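Side-chain contacts in glycosyl hydrolase family 2, TIM barrel domain protein (PDB 6DXU), which probably hydrolyses beta-glucuronides to release glucuronic acid, as a glycoside hydrolase family 2 enzyme of a human gut bacterium: residues D[99-102]-D[107-110]; D[126-131]-D[138-143]; D[428-433]-D[541-546]; D[519-524]-D[620-625]; D[656-661]-D[669-674]. All blocks are in the same frame, centred on the assembly; numbering follows the deposited sequence.

Contact 1: D[99-102]-D[107-110]; sequences IDNP and RIVL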
# COMPACT_ATOMS: atom_id res chain seq x y z
N ILE D 99 -24.36 25.94 7.83
CA ILE D 99 -23.26 26.34 8.69
C ILE D 99 -23.24 27.85 8.82
O ILE D 99 -23.30 28.57 7.81
CB ILE D 99 -21.91 25.83 8.16
CG1 ILE D 99 -21.91 24.29 8.14
CG2 ILE D 99 -20.78 26.42 8.98
CD1 ILE D 99 -20.67 23.68 7.52
N ASP D 100 -23.16 28.33 10.07
CA ASP D 100 -23.01 29.75 10.34
C ASP D 100 -22.36 29.82 11.73
O ASP D 100 -23.05 29.83 12.75
CB ASP D 100 -24.34 30.49 10.31
CG ASP D 100 -24.18 32.00 10.41
OD1 ASP D 100 -25.14 32.73 10.07
OD2 ASP D 100 -23.10 32.47 10.83
N ASN D 101 -21.04 29.90 11.75
CA ASN D 101 -20.30 29.82 13.01
C ASN D 101 -20.46 31.12 13.79
O ASN D 101 -20.10 32.18 13.27
CB ASN D 101 -18.82 29.52 12.72
CG ASN D 101 -18.07 29.05 13.96
OD1 ASN D 101 -18.42 29.39 15.09
ND2 ASN D 101 -17.05 28.24 13.74
N PRO D 102 -20.98 31.08 15.01
CA PRO D 102 -21.13 32.33 15.77
C PRO D 102 -19.82 32.90 16.28
O PRO D 102 -19.80 34.05 16.74
CB PRO D 102 -22.06 31.92 16.93
CG PRO D 102 -21.73 30.51 17.16
CD PRO D 102 -21.44 29.92 15.78
N ARG D 107 -14.04 27.35 14.79
CA ARG D 107 -13.88 26.00 14.28
C ARG D 107 -15.24 25.33 14.20
O ARG D 107 -16.14 25.63 15.00
CB ARG D 107 -12.96 25.15 15.18
CG ARG D 107 -11.66 25.83 15.57
CD ARG D 107 -10.83 26.23 14.37
NE ARG D 107 -10.31 25.08 13.62
CZ ARG D 107 -9.48 25.18 12.59
NH1 ARG D 107 -9.08 26.38 12.18
NH2 ARG D 107 -9.05 24.10 11.96
N ILE D 108 -15.36 24.41 13.25
CA ILE D 108 -16.55 23.59 13.06
C ILE D 108 -16.14 22.15 13.33
O ILE D 108 -15.32 21.58 12.58
CB ILE D 108 -17.09 23.71 11.62
CG1 ILE D 108 -17.25 25.17 11.21
CG2 ILE D 108 -18.42 22.98 11.48
CD1 ILE D 108 -17.32 25.35 9.69
N VAL D 109 -16.73 21.54 14.35
CA VAL D 109 -16.36 20.18 14.73
C VAL D 109 -17.61 19.31 14.70
O VAL D 109 -18.66 19.70 15.23
CB VAL D 109 -15.68 20.14 16.12
CG1 VAL D 109 -15.45 18.71 16.55
CG2 VAL D 109 -14.36 20.91 16.09
N LEU D 110 -17.48 18.13 14.10
CA LEU D 110 -18.51 17.10 14.19
C LEU D 110 -18.14 16.19 15.34
O LEU D 110 -17.06 15.60 15.35
CB LEU D 110 -18.60 16.29 12.89
CG LEU D 110 -19.02 17.02 11.62
CD1 LEU D 110 -18.86 16.06 10.41
CD2 LEU D 110 -20.44 17.54 11.73

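Contact 2: D[126-131]-D[138-143]; sequences THVGSH and WNVDIT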
# COMPACT_ATOMS: atom_id res chain seq x y z
N THR D 126 -14.50 15.20 -0.19
CA THR D 126 -13.26 15.06 0.57
C THR D 126 -13.49 14.17 1.79
O THR D 126 -14.38 14.45 2.61
CB THR D 126 -12.73 16.43 0.98
OG1 THR D 126 -12.34 17.15 -0.21
CG2 THR D 126 -11.51 16.31 1.89
N HIS D 127 -12.71 13.12 1.90
CA HIS D 127 -12.72 12.27 3.09
C HIS D 127 -12.03 13.01 4.24
O HIS D 127 -10.85 13.34 4.14
CB HIS D 127 -12.05 10.95 2.74
CG HIS D 127 -12.07 9.92 3.83
ND1 HIS D 127 -10.97 9.63 4.60
CD2 HIS D 127 -13.08 9.16 4.31
CE1 HIS D 127 -11.28 8.71 5.49
NE2 HIS D 127 -12.56 8.40 5.33
N VAL D 128 -12.78 13.29 5.32
CA VAL D 128 -12.25 14.10 6.42
C VAL D 128 -12.03 13.32 7.69
O VAL D 128 -11.41 13.86 8.63
CB VAL D 128 -13.15 15.32 6.72
CG1 VAL D 128 -13.16 16.27 5.54
CG2 VAL D 128 -14.59 14.90 7.15
N GLY D 129 -12.51 12.09 7.80
CA GLY D 129 -12.30 11.37 9.04
C GLY D 129 -12.82 9.96 8.93
O GLY D 129 -13.65 9.65 8.07
N SER D 130 -12.31 9.12 9.81
CA SER D 130 -12.73 7.73 9.88
C SER D 130 -12.56 7.25 11.30
O SER D 130 -11.74 7.78 12.06
CB SER D 130 -11.93 6.84 8.93
OG SER D 130 -10.60 6.75 9.37
N HIS D 131 -13.31 6.21 11.65
CA HIS D 131 -13.28 5.68 13.00
C HIS D 131 -13.67 4.22 12.96
O HIS D 131 -14.56 3.83 12.20
CB HIS D 131 -14.25 6.46 13.91
CG HIS D 131 -14.17 6.04 15.34
ND1 HIS D 131 -13.16 6.45 16.17
CD2 HIS D 131 -14.95 5.20 16.07
CE1 HIS D 131 -13.33 5.91 17.37
NE2 HIS D 131 -14.40 5.14 17.32
N TRP D 138 -15.82 10.30 19.38
CA TRP D 138 -14.73 10.77 18.54
C TRP D 138 -15.24 12.00 17.80
O TRP D 138 -16.44 12.24 17.73
CB TRP D 138 -14.26 9.69 17.55
CG TRP D 138 -15.37 9.03 16.77
CD1 TRP D 138 -16.28 8.12 17.24
CD2 TRP D 138 -15.70 9.24 15.38
NE1 TRP D 138 -17.15 7.75 16.24
CE2 TRP D 138 -16.81 8.42 15.09
CE3 TRP D 138 -15.14 10.01 14.36
CZ2 TRP D 138 -17.39 8.36 13.82
CZ3 TRP D 138 -15.72 9.96 13.10
CH2 TRP D 138 -16.83 9.15 12.84
N ASN D 139 -14.31 12.78 17.25
CA ASN D 139 -14.73 13.99 16.57
C ASN D 139 -13.83 14.29 15.38
O ASN D 139 -12.73 13.74 15.26
CB ASN D 139 -14.77 15.19 17.53
CG ASN D 139 -13.46 15.38 18.27
OD1 ASN D 139 -12.42 15.59 17.66
ND2 ASN D 139 -13.50 15.31 19.60
N VAL D 140 -14.32 15.17 14.50
CA VAL D 140 -13.61 15.57 13.29
C VAL D 140 -13.75 17.09 13.15
O VAL D 140 -14.88 17.59 13.09
CB VAL D 140 -14.17 14.89 12.03
CG1 VAL D 140 -13.34 15.30 10.81
CG2 VAL D 140 -14.19 13.37 12.20
N ASP D 141 -12.63 17.80 13.08
CA ASP D 141 -12.66 19.23 12.76
C ASP D 141 -12.79 19.37 11.25
O ASP D 141 -11.88 19.01 10.51
CB ASP D 141 -11.38 19.91 13.25
CG ASP D 141 -11.42 21.43 13.13
OD1 ASP D 141 -12.06 21.95 12.20
OD2 ASP D 141 -10.74 22.13 13.93
N ILE D 142 -13.92 19.91 10.78
CA ILE D 142 -14.15 20.01 9.34
C ILE D 142 -13.98 21.43 8.84
O ILE D 142 -14.34 21.73 7.69
CB ILE D 142 -15.54 19.46 8.95
CG1 ILE D 142 -16.65 20.29 9.63
CG2 ILE D 142 -15.63 18.00 9.32
CD1 ILE D 142 -18.09 19.97 9.13
N THR D 143 -13.38 22.31 9.65
CA THR D 143 -13.23 23.71 9.27
C THR D 143 -12.56 23.86 7.91
O THR D 143 -13.06 24.59 7.04
CB THR D 143 -12.42 24.47 10.33
OG1 THR D 143 -12.98 24.22 11.63
CG2 THR D 143 -12.46 25.97 10.03

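Contact 3: D[428-433]-D[541-546]; sequences GNENDW and GDERAG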
# COMPACT_ATOMS: atom_id res chain seq x y z
N GLY D 428 -13.01 -7.15 29.44
CA GLY D 428 -13.54 -8.14 28.52
C GLY D 428 -14.49 -9.10 29.21
O GLY D 428 -14.58 -9.17 30.43
N ASN D 429 -15.20 -9.86 28.38
CA ASN D 429 -16.23 -10.77 28.85
C ASN D 429 -16.12 -12.11 28.14
O ASN D 429 -16.00 -12.14 26.92
CB ASN D 429 -17.63 -10.18 28.62
CG ASN D 429 -18.73 -11.14 29.01
OD1 ASN D 429 -18.95 -11.37 30.19
ND2 ASN D 429 -19.40 -11.71 28.03
N GLU D 430 -16.15 -13.20 28.92
CA GLU D 430 -16.14 -14.56 28.39
C GLU D 430 -15.04 -14.73 27.35
O GLU D 430 -15.25 -15.22 26.24
CB GLU D 430 -17.51 -14.94 27.82
CG GLU D 430 -18.57 -15.05 28.92
CD GLU D 430 -19.98 -15.27 28.41
OE1 GLU D 430 -20.26 -14.95 27.24
OE2 GLU D 430 -20.81 -15.74 29.21
N ASN D 431 -13.84 -14.29 27.72
CA ASN D 431 -12.72 -14.41 26.80
C ASN D 431 -12.19 -15.82 26.70
O ASN D 431 -11.27 -16.07 25.93
CB ASN D 431 -11.61 -13.43 27.21
CG ASN D 431 -12.03 -11.99 27.05
OD1 ASN D 431 -12.17 -11.25 28.02
ND2 ASN D 431 -12.32 -11.61 25.81
N ASP D 432 -12.78 -16.76 27.45
CA ASP D 432 -12.52 -18.18 27.26
C ASP D 432 -13.41 -18.82 26.19
O ASP D 432 -13.37 -20.05 26.02
CB ASP D 432 -12.72 -18.92 28.59
CG ASP D 432 -14.13 -18.79 29.15
OD1 ASP D 432 -14.96 -18.05 28.55
OD2 ASP D 432 -14.42 -19.41 30.19
N TRP D 433 -14.23 -18.04 25.49
CA TRP D 433 -15.17 -18.56 24.50
C TRP D 433 -14.48 -18.59 23.14
O TRP D 433 -14.14 -17.52 22.61
CB TRP D 433 -16.42 -17.67 24.46
CG TRP D 433 -17.63 -18.21 23.75
CD1 TRP D 433 -17.70 -18.65 22.45
CD2 TRP D 433 -18.95 -18.32 24.28
NE1 TRP D 433 -18.99 -19.02 22.15
CE2 TRP D 433 -19.77 -18.84 23.26
CE3 TRP D 433 -19.53 -18.03 25.53
CZ2 TRP D 433 -21.14 -19.09 23.44
CZ3 TRP D 433 -20.89 -18.27 25.71
CH2 TRP D 433 -21.68 -18.79 24.67
N GLY D 541 -23.27 -24.13 39.00
CA GLY D 541 -24.25 -23.21 38.45
C GLY D 541 -23.71 -22.33 37.35
O GLY D 541 -24.31 -21.30 37.02
N ASP D 542 -22.57 -22.71 36.76
CA ASP D 542 -21.95 -21.92 35.71
C ASP D 542 -22.52 -22.29 34.34
O ASP D 542 -22.94 -23.43 34.11
CB ASP D 542 -20.43 -22.11 35.71
CG ASP D 542 -20.01 -23.56 35.53
OD1 ASP D 542 -20.42 -24.40 36.37
OD2 ASP D 542 -19.29 -23.86 34.56
N GLU D 543 -22.54 -21.30 33.45
CA GLU D 543 -22.91 -21.54 32.05
C GLU D 543 -21.69 -22.07 31.29
O GLU D 543 -20.63 -21.43 31.27
CB GLU D 543 -23.43 -20.26 31.40
CG GLU D 543 -23.75 -20.41 29.91
CD GLU D 543 -23.91 -19.07 29.20
OE1 GLU D 543 -23.96 -18.03 29.90
OE2 GLU D 543 -23.99 -19.06 27.94
N ARG D 544 -21.85 -23.24 30.67
CA ARG D 544 -20.83 -23.85 29.82
C ARG D 544 -21.34 -23.92 28.38
O ARG D 544 -22.53 -23.73 28.11
CB ARG D 544 -20.46 -25.25 30.32
CG ARG D 544 -19.82 -25.26 31.69
CD ARG D 544 -19.79 -26.64 32.30
NE ARG D 544 -19.82 -26.55 33.75
CZ ARG D 544 -20.01 -27.57 34.58
NH1 ARG D 544 -20.02 -27.37 35.89
NH2 ARG D 544 -20.20 -28.80 34.10
N ALA D 545 -20.42 -24.21 27.46
CA ALA D 545 -20.75 -24.30 26.05
C ALA D 545 -21.91 -25.26 25.83
O ALA D 545 -21.89 -26.41 26.29
CB ALA D 545 -19.52 -24.74 25.25
N GLY D 546 -22.94 -24.78 25.12
CA GLY D 546 -24.14 -25.55 24.86
C GLY D 546 -25.29 -25.28 25.80
O GLY D 546 -26.45 -25.54 25.43
O HOH W 1 -21.78 -17.40 31.23
O HOH W 2 -23.83 -15.72 29.24

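Contact 4: D[519-524]-D[620-625]; sequences SHARRH and TPKESY. With BCN (bicine), chain L.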
# COMPACT_ATOMS: atom_id res chain seq x y z
N SER D 519 -38.10 -14.59 31.23
CA SER D 519 -39.55 -14.66 31.39
C SER D 519 -40.23 -13.99 30.22
O SER D 519 -39.94 -12.83 29.89
CB SER D 519 -40.00 -14.06 32.73
OG SER D 519 -39.74 -12.67 32.85
N HIS D 520 -41.08 -14.75 29.55
CA HIS D 520 -41.97 -14.26 28.50
C HIS D 520 -43.04 -13.41 29.16
O HIS D 520 -43.92 -13.96 29.83
CB HIS D 520 -42.55 -15.47 27.77
CG HIS D 520 -43.26 -15.16 26.48
ND1 HIS D 520 -42.82 -14.22 25.58
CD2 HIS D 520 -44.35 -15.74 25.92
CE1 HIS D 520 -43.63 -14.20 24.53
NE2 HIS D 520 -44.58 -15.11 24.72
N ALA D 521 -42.93 -12.09 29.02
CA ALA D 521 -43.79 -11.19 29.77
C ALA D 521 -45.25 -11.51 29.50
O ALA D 521 -45.65 -11.69 28.35
CB ALA D 521 -43.51 -9.73 29.41
N ARG D 522 -46.04 -11.59 30.58
CA ARG D 522 -47.47 -11.88 30.62
C ARG D 522 -47.72 -13.38 30.64
O ARG D 522 -48.88 -13.79 30.66
CB ARG D 522 -48.27 -11.25 29.47
CG ARG D 522 -48.13 -9.73 29.42
CD ARG D 522 -48.81 -9.08 28.21
NE ARG D 522 -48.77 -7.63 28.35
CZ ARG D 522 -49.67 -6.93 29.05
NH1 ARG D 522 -50.69 -7.53 29.64
NH2 ARG D 522 -49.54 -5.61 29.15
N ARG D 523 -46.68 -14.22 30.63
CA ARG D 523 -46.89 -15.65 30.80
C ARG D 523 -46.74 -16.03 32.27
O ARG D 523 -45.75 -15.66 32.91
CB ARG D 523 -45.92 -16.47 29.96
CG ARG D 523 -46.08 -17.97 30.13
CD ARG D 523 -45.02 -18.74 29.35
NE ARG D 523 -45.29 -18.75 27.91
CZ ARG D 523 -44.40 -19.10 26.98
NH1 ARG D 523 -43.17 -19.45 27.34
NH2 ARG D 523 -44.74 -19.09 25.69
N HIS D 524 -47.72 -16.75 32.79
CA HIS D 524 -47.74 -17.12 34.20
C HIS D 524 -48.03 -18.61 34.32
O HIS D 524 -48.38 -19.28 33.35
CB HIS D 524 -48.73 -16.25 34.97
CG HIS D 524 -48.51 -14.78 34.78
ND1 HIS D 524 -47.61 -14.05 35.53
CD2 HIS D 524 -49.06 -13.90 33.90
CE1 HIS D 524 -47.62 -12.79 35.13
NE2 HIS D 524 -48.49 -12.67 34.15
N THR D 620 -42.27 -1.46 29.69
CA THR D 620 -43.34 -1.99 30.54
C THR D 620 -42.73 -2.85 31.63
O THR D 620 -42.05 -3.84 31.31
CB THR D 620 -44.34 -2.82 29.74
OG1 THR D 620 -44.80 -2.05 28.62
CG2 THR D 620 -45.55 -3.19 30.64
N PRO D 621 -42.93 -2.54 32.90
CA PRO D 621 -42.35 -3.38 33.96
C PRO D 621 -42.97 -4.77 33.94
O PRO D 621 -44.17 -4.93 33.72
CB PRO D 621 -42.72 -2.62 35.25
CG PRO D 621 -43.20 -1.27 34.82
CD PRO D 621 -43.71 -1.41 33.44
N LYS D 622 -42.13 -5.77 34.18
CA LYS D 622 -42.60 -7.12 34.43
C LYS D 622 -42.90 -7.29 35.92
O LYS D 622 -42.58 -6.43 36.74
CB LYS D 622 -41.56 -8.15 33.97
CG LYS D 622 -41.24 -8.13 32.48
CD LYS D 622 -40.43 -9.36 32.10
CE LYS D 622 -39.68 -9.18 30.79
NZ LYS D 622 -38.76 -10.34 30.55
N GLU D 623 -43.48 -8.43 36.28
CA GLU D 623 -43.78 -8.66 37.69
C GLU D 623 -42.50 -8.67 38.52
O GLU D 623 -42.50 -8.26 39.69
CB GLU D 623 -44.54 -9.97 37.88
CG GLU D 623 -45.82 -10.09 37.04
CD GLU D 623 -47.07 -9.55 37.72
OE1 GLU D 623 -47.04 -9.18 38.91
OE2 GLU D 623 -48.11 -9.49 37.03
N SER D 624 -41.38 -9.09 37.91
CA SER D 624 -40.10 -9.20 38.61
C SER D 624 -39.53 -7.85 39.03
O SER D 624 -38.74 -7.79 39.98
CB SER D 624 -39.10 -9.94 37.72
OG SER D 624 -39.22 -9.54 36.36
N TYR D 625 -39.91 -6.77 38.34
CA TYR D 625 -39.46 -5.45 38.75
C TYR D 625 -39.85 -5.17 40.20
O TYR D 625 -39.05 -4.61 40.97
CB TYR D 625 -40.06 -4.40 37.82
CG TYR D 625 -39.74 -2.95 38.15
CD1 TYR D 625 -40.54 -2.22 39.01
CD2 TYR D 625 -38.64 -2.31 37.58
CE1 TYR D 625 -40.25 -0.89 39.31
CE2 TYR D 625 -38.35 -0.99 37.86
CZ TYR D 625 -39.16 -0.29 38.73
OH TYR D 625 -38.88 1.02 39.02
N1 BCN L . -38.84 -22.28 25.10
C1 BCN L . -38.98 -23.70 24.80
C2 BCN L . -40.19 -23.90 23.89
O21 BCN L . -41.00 -22.95 23.73
O22 BCN L . -40.37 -25.00 23.31
C3 BCN L . -39.18 -22.08 26.50
C4 BCN L . -40.69 -22.09 26.72
O4 BCN L . -41.30 -21.16 25.86
C5 BCN L . -37.44 -21.90 24.91
C6 BCN L . -37.23 -21.27 23.54
O6 BCN L . -38.47 -20.81 23.06
O HOH W 3 -40.88 -11.37 35.21

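Contact 5: D[656-661]-D[669-674]; sequences KEILVY and LFVNGV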
# COMPACT_ATOMS: atom_id res chain seq x y z
N LYS D 656 -55.76 -21.04 46.38
CA LYS D 656 -54.69 -20.62 45.50
C LYS D 656 -53.71 -19.73 46.23
O LYS D 656 -54.11 -18.84 46.99
CB LYS D 656 -55.25 -19.88 44.28
CG LYS D 656 -56.33 -20.64 43.55
CD LYS D 656 -55.83 -22.00 43.08
CE LYS D 656 -54.70 -21.85 42.08
NZ LYS D 656 -54.33 -23.13 41.45
N GLU D 657 -52.42 -19.94 45.96
CA GLU D 657 -51.39 -19.10 46.55
C GLU D 657 -51.41 -17.72 45.91
O GLU D 657 -51.45 -17.59 44.68
CB GLU D 657 -50.03 -19.75 46.39
CG GLU D 657 -48.91 -19.00 47.11
CD GLU D 657 -47.61 -19.79 47.13
OE1 GLU D 657 -47.14 -20.20 46.06
OE2 GLU D 657 -47.05 -20.02 48.23
N ILE D 658 -51.40 -16.69 46.76
CA ILE D 658 -51.30 -15.30 46.34
C ILE D 658 -50.06 -14.72 47.00
O ILE D 658 -49.90 -14.81 48.23
CB ILE D 658 -52.55 -14.49 46.74
CG1 ILE D 658 -53.79 -15.04 46.02
CG2 ILE D 658 -52.35 -13.01 46.44
CD1 ILE D 658 -55.10 -14.40 46.49
N LEU D 659 -49.16 -14.15 46.19
CA LEU D 659 -47.93 -13.52 46.66
C LEU D 659 -48.07 -12.01 46.56
O LEU D 659 -48.58 -11.49 45.56
CB LEU D 659 -46.72 -13.99 45.83
CG LEU D 659 -46.47 -15.49 45.72
CD1 LEU D 659 -45.23 -15.78 44.88
CD2 LEU D 659 -46.36 -16.11 47.11
N VAL D 660 -47.58 -11.30 47.57
CA VAL D 660 -47.54 -9.84 47.55
C VAL D 660 -46.09 -9.42 47.75
O VAL D 660 -45.44 -9.86 48.71
CB VAL D 660 -48.46 -9.23 48.61
CG1 VAL D 660 -48.28 -7.72 48.69
CG2 VAL D 660 -49.91 -9.59 48.29
N TYR D 661 -45.58 -8.58 46.84
CA TYR D 661 -44.22 -8.05 46.95
C TYR D 661 -44.33 -6.61 47.44
O TYR D 661 -44.90 -5.75 46.76
CB TYR D 661 -43.46 -8.20 45.63
CG TYR D 661 -43.04 -9.64 45.47
CD1 TYR D 661 -41.94 -10.13 46.15
CD2 TYR D 661 -43.82 -10.54 44.75
CE1 TYR D 661 -41.57 -11.46 46.07
CE2 TYR D 661 -43.46 -11.88 44.65
CZ TYR D 661 -42.33 -12.33 45.33
OH TYR D 661 -41.97 -13.65 45.26
N LEU D 669 -54.52 -8.78 53.22
CA LEU D 669 -55.07 -9.15 51.92
C LEU D 669 -56.59 -9.31 52.01
O LEU D 669 -57.11 -9.90 52.96
CB LEU D 669 -54.45 -10.46 51.43
CG LEU D 669 -54.70 -10.84 49.96
CD1 LEU D 669 -53.89 -9.94 49.04
CD2 LEU D 669 -54.33 -12.30 49.73
N PHE D 670 -57.28 -8.83 50.98
CA PHE D 670 -58.73 -8.98 50.85
C PHE D 670 -59.04 -9.65 49.52
O PHE D 670 -58.50 -9.25 48.49
CB PHE D 670 -59.43 -7.62 50.90
CG PHE D 670 -59.20 -6.86 52.17
CD1 PHE D 670 -60.14 -6.88 53.19
CD2 PHE D 670 -58.06 -6.08 52.33
CE1 PHE D 670 -59.93 -6.17 54.37
CE2 PHE D 670 -57.85 -5.36 53.50
CZ PHE D 670 -58.79 -5.41 54.52
N VAL D 671 -59.91 -10.66 49.55
CA VAL D 671 -60.38 -11.30 48.33
C VAL D 671 -61.88 -11.11 48.26
O VAL D 671 -62.61 -11.61 49.13
CB VAL D 671 -60.00 -12.79 48.27
CG1 VAL D 671 -60.64 -13.46 47.06
CG2 VAL D 671 -58.48 -12.94 48.23
N ASN D 672 -62.35 -10.38 47.24
CA ASN D 672 -63.76 -10.01 47.11
C ASN D 672 -64.28 -9.32 48.37
O ASN D 672 -65.41 -9.54 48.82
CB ASN D 672 -64.58 -11.24 46.76
CG ASN D 672 -64.13 -11.86 45.45
OD1 ASN D 672 -63.88 -11.14 44.49
ND2 ASN D 672 -63.97 -13.18 45.42
N GLY D 673 -63.44 -8.45 48.95
CA GLY D 673 -63.81 -7.67 50.11
C GLY D 673 -63.69 -8.38 51.44
O GLY D 673 -63.87 -7.73 52.48
N VAL D 674 -63.37 -9.67 51.43
CA VAL D 674 -63.29 -10.48 52.65
C VAL D 674 -61.83 -10.53 53.10
O VAL D 674 -60.96 -10.98 52.35
CB VAL D 674 -63.83 -11.89 52.41
CG1 VAL D 674 -63.73 -12.72 53.69
CG2 VAL D 674 -65.28 -11.84 51.92

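Contact 1: D[99-102]-D[107-110]
I99 and I108 meet through one methyl each: CG2 of I99 rests 3.7 Å from CD1 of I108, with the two side chains set at a slant. The I108 methyl gets there because its side chain runs out extended, CD1 lying anti to CA (chi2 160°), and the CG1-CD1 arm, the longer branch of an isoleucine, supplies the touching methyl. Beside this apolar touch lies a polar one. N101 turns its side chain with CG opposite the backbone N (chi1 -164°), and this swings the amide toward the strand, where ND2 donates to O of R107 at 3.0 Å. The bond is weak, bent to 126° at the hydrogen, and ND2 also passes 4.0 Å from CG1 of I108. Strand 90-97 lies in one sheet and strand 107-112 in the other, so the contact links the two sheets of the beta-sandwich of the family 2 sugar-binding domain at the loop joining these strands. Asparagine suits such a crossing loop because its amide works both ways: OD1 accepts from the backbone N of Y103 while ND2 reaches across. Behind the isoleucines, V146 of helix 143-150 packs on both. The side chain of R107 starts away from the loop, and its NE forms a salt bridge with D141 OD2.

Contact 2: D[126-131]-D[138-143]
Between the two sheets of the sugar-binding beta-sandwich, H131 on edge strand 126-132 lies flat against W138 on edge strand 138-141. The imidazole stacks face to face on the five-membered ring of the indole, centroids 3.6 Å apart and planes 4° from parallel. Its own CB sits over the neighbouring six-membered ring, 3.4 Å from that centroid, in a CH-pi contact, so one histidine covers both rings. W138 holds CG between its backbone N and carbonyl carbon (chi1 50°), which lays the indole between the sheets; F112 stacks on it too. H131 NE2 is tied to D136 OD1, which should fix the rotation of the imidazole. With W138 replaced by an alanine, H131 would probably lose the surface its ring lies on, leaving a gap. Farther along, V128 CG2 touches V140 CG1 and I142 CG2, each at 3.9 Å. G129 must be small, since a side chain there would run into V140 CG2. V128 and G129 both face V121 in a classic beta bulge, and D141 OD1 receives T143 N at 2.9 Å in an Asx turn. With no hydrogen bond between the segments, side chains do most of the bridging, as in a layered beta-sandwich.

Contact 3: D[428-433]-D[541-546]
E430 and E543 bring their carboxylates together at nearly a right angle, the planes 80° apart, with OE2 of E430 4.0 Å from OE1 of E543. Too far apart for a direct bond, the two oxygens share a water, 2.8 Å from E430 OE2 and 2.6 Å from E543 OE1. The other oxygen of E543 is turned to W433: its OE2 lies near the ring plane at the indole edge, 3.9 Å from CZ3, and the carboxylate stands 84° to the ring. An aromatic rim, with its slightly positive C-H groups, is likely to suit a carboxylate oxygen better than the face. Both glutamates run extended beyond CG, which lets them span the wide separation of the backbones. E430 directly follows N429 of barrel strand 422-429, a sequence consistent with the Asn-Glu pair that carries the acid/base glutamate in related family 2 enzymes. Its OE1 forms a salt bridge with R393 NE and its OE2 one with R468 NH1; R393 also makes a cation-pi contact with W433. The two carboxylates thus meet through water, with arginines R393 and R468 on the E430 side, and loop 541-546 reaches the barrel here without a direct hydrogen bond.

Contact 4: D[519-524]-D[620-625]
K622 NZ donates to the carbonyl oxygen S519 O at 2.8 Å, lying in the carbonyl plane with a C=O...N angle of 149°. A second, weak bond runs from the same NZ to S519 OG at 3.4 Å, and D595 OD1 gives the ammonium a salt bridge. Lysine fits because, with CG beside the backbone N (chi1 -62°) and the chain extended beyond it, it carries the charge far while its methylenes pass A521, whose CB lies 4.1 Å from CD. A leucine in place of K622 would probably keep some of that apolar contact but cost S519 O this bond and leave the D595 carboxylate without its buried counter-charge. Nearby, the H524 ring meets E623 edge-on, CE1 being 3.8 Å from CG, and the carboxylate is turned 80° from the ring. Neither polar end pairs across: H524 ND1 goes to Y641 OH, and E623 OE1 to H639 NE2. A water links S519 OG with S624 OG. Outward from here, in the TIM-barrel domain, H520 to R523 form a type II turn, and R523, one of the residues of the bicine pocket, donates from NH1 to O4 of bicine at 2.9 Å; CD2 of H520 lies over one face of its guanidinium. The lysine thus joins a backbone oxygen and a carboxylate in the interior, probably tying the bicine-bearing loop to the segment that leads into helix 623-632.

Contact 5: D[656-661]-D[669-674]
L669 pushes its forked end into the hollow between I658 and V660, which stand on the same side of strand 655-662. One prong, CD2, lies 3.9 Å from both CG2 and CD1 of I658; the other, CD1, comes to 4.1 Å from V660 CG2, where L669 and V660 lie alongside, pointing opposite ways. The fork is set this way because L669 carries CG opposite its backbone N (chi1 -167°). I658 replies in kind: its CD1 fits between L669 CD2 and V671 CG2, 4.1 Å from the latter. Leucine and isoleucine suit the place since their long arms bridge strand axes 10.2 Å apart, while the shorter valines fill the flanks. The two strands belong to different sheets, and their short segments run at 138° to each other, the facing layers of a beta-sandwich in the DUF4982 region, with I640 and W693 adding to the same interior. No hydrogen bond joins the segments, so cohesion here rests on shape and the exclusion of water.

Contacts 1 and 2 belong to one sandwich and touch: strands 107-112 and 138-141 are sheet neighbours, with I108 O facing I142 N at 2.8 Å. Both are only partly buried, and there polar or aromatic groups join the aliphatic ones. Contact 5, about 63 Å from contact 1 between centres, repeats the sheet-on-sheet theme in another domain, but buried and wholly aliphatic. Contacts 3 and 4 are also buried yet polar, and their segments alternate along the chain: contact 3 meets a barrel strand through water between carboxylates, contact 4 the approach to a helix through a lysine. Contact 4 lies within about 6 Å of contact 5 at the nearest atoms.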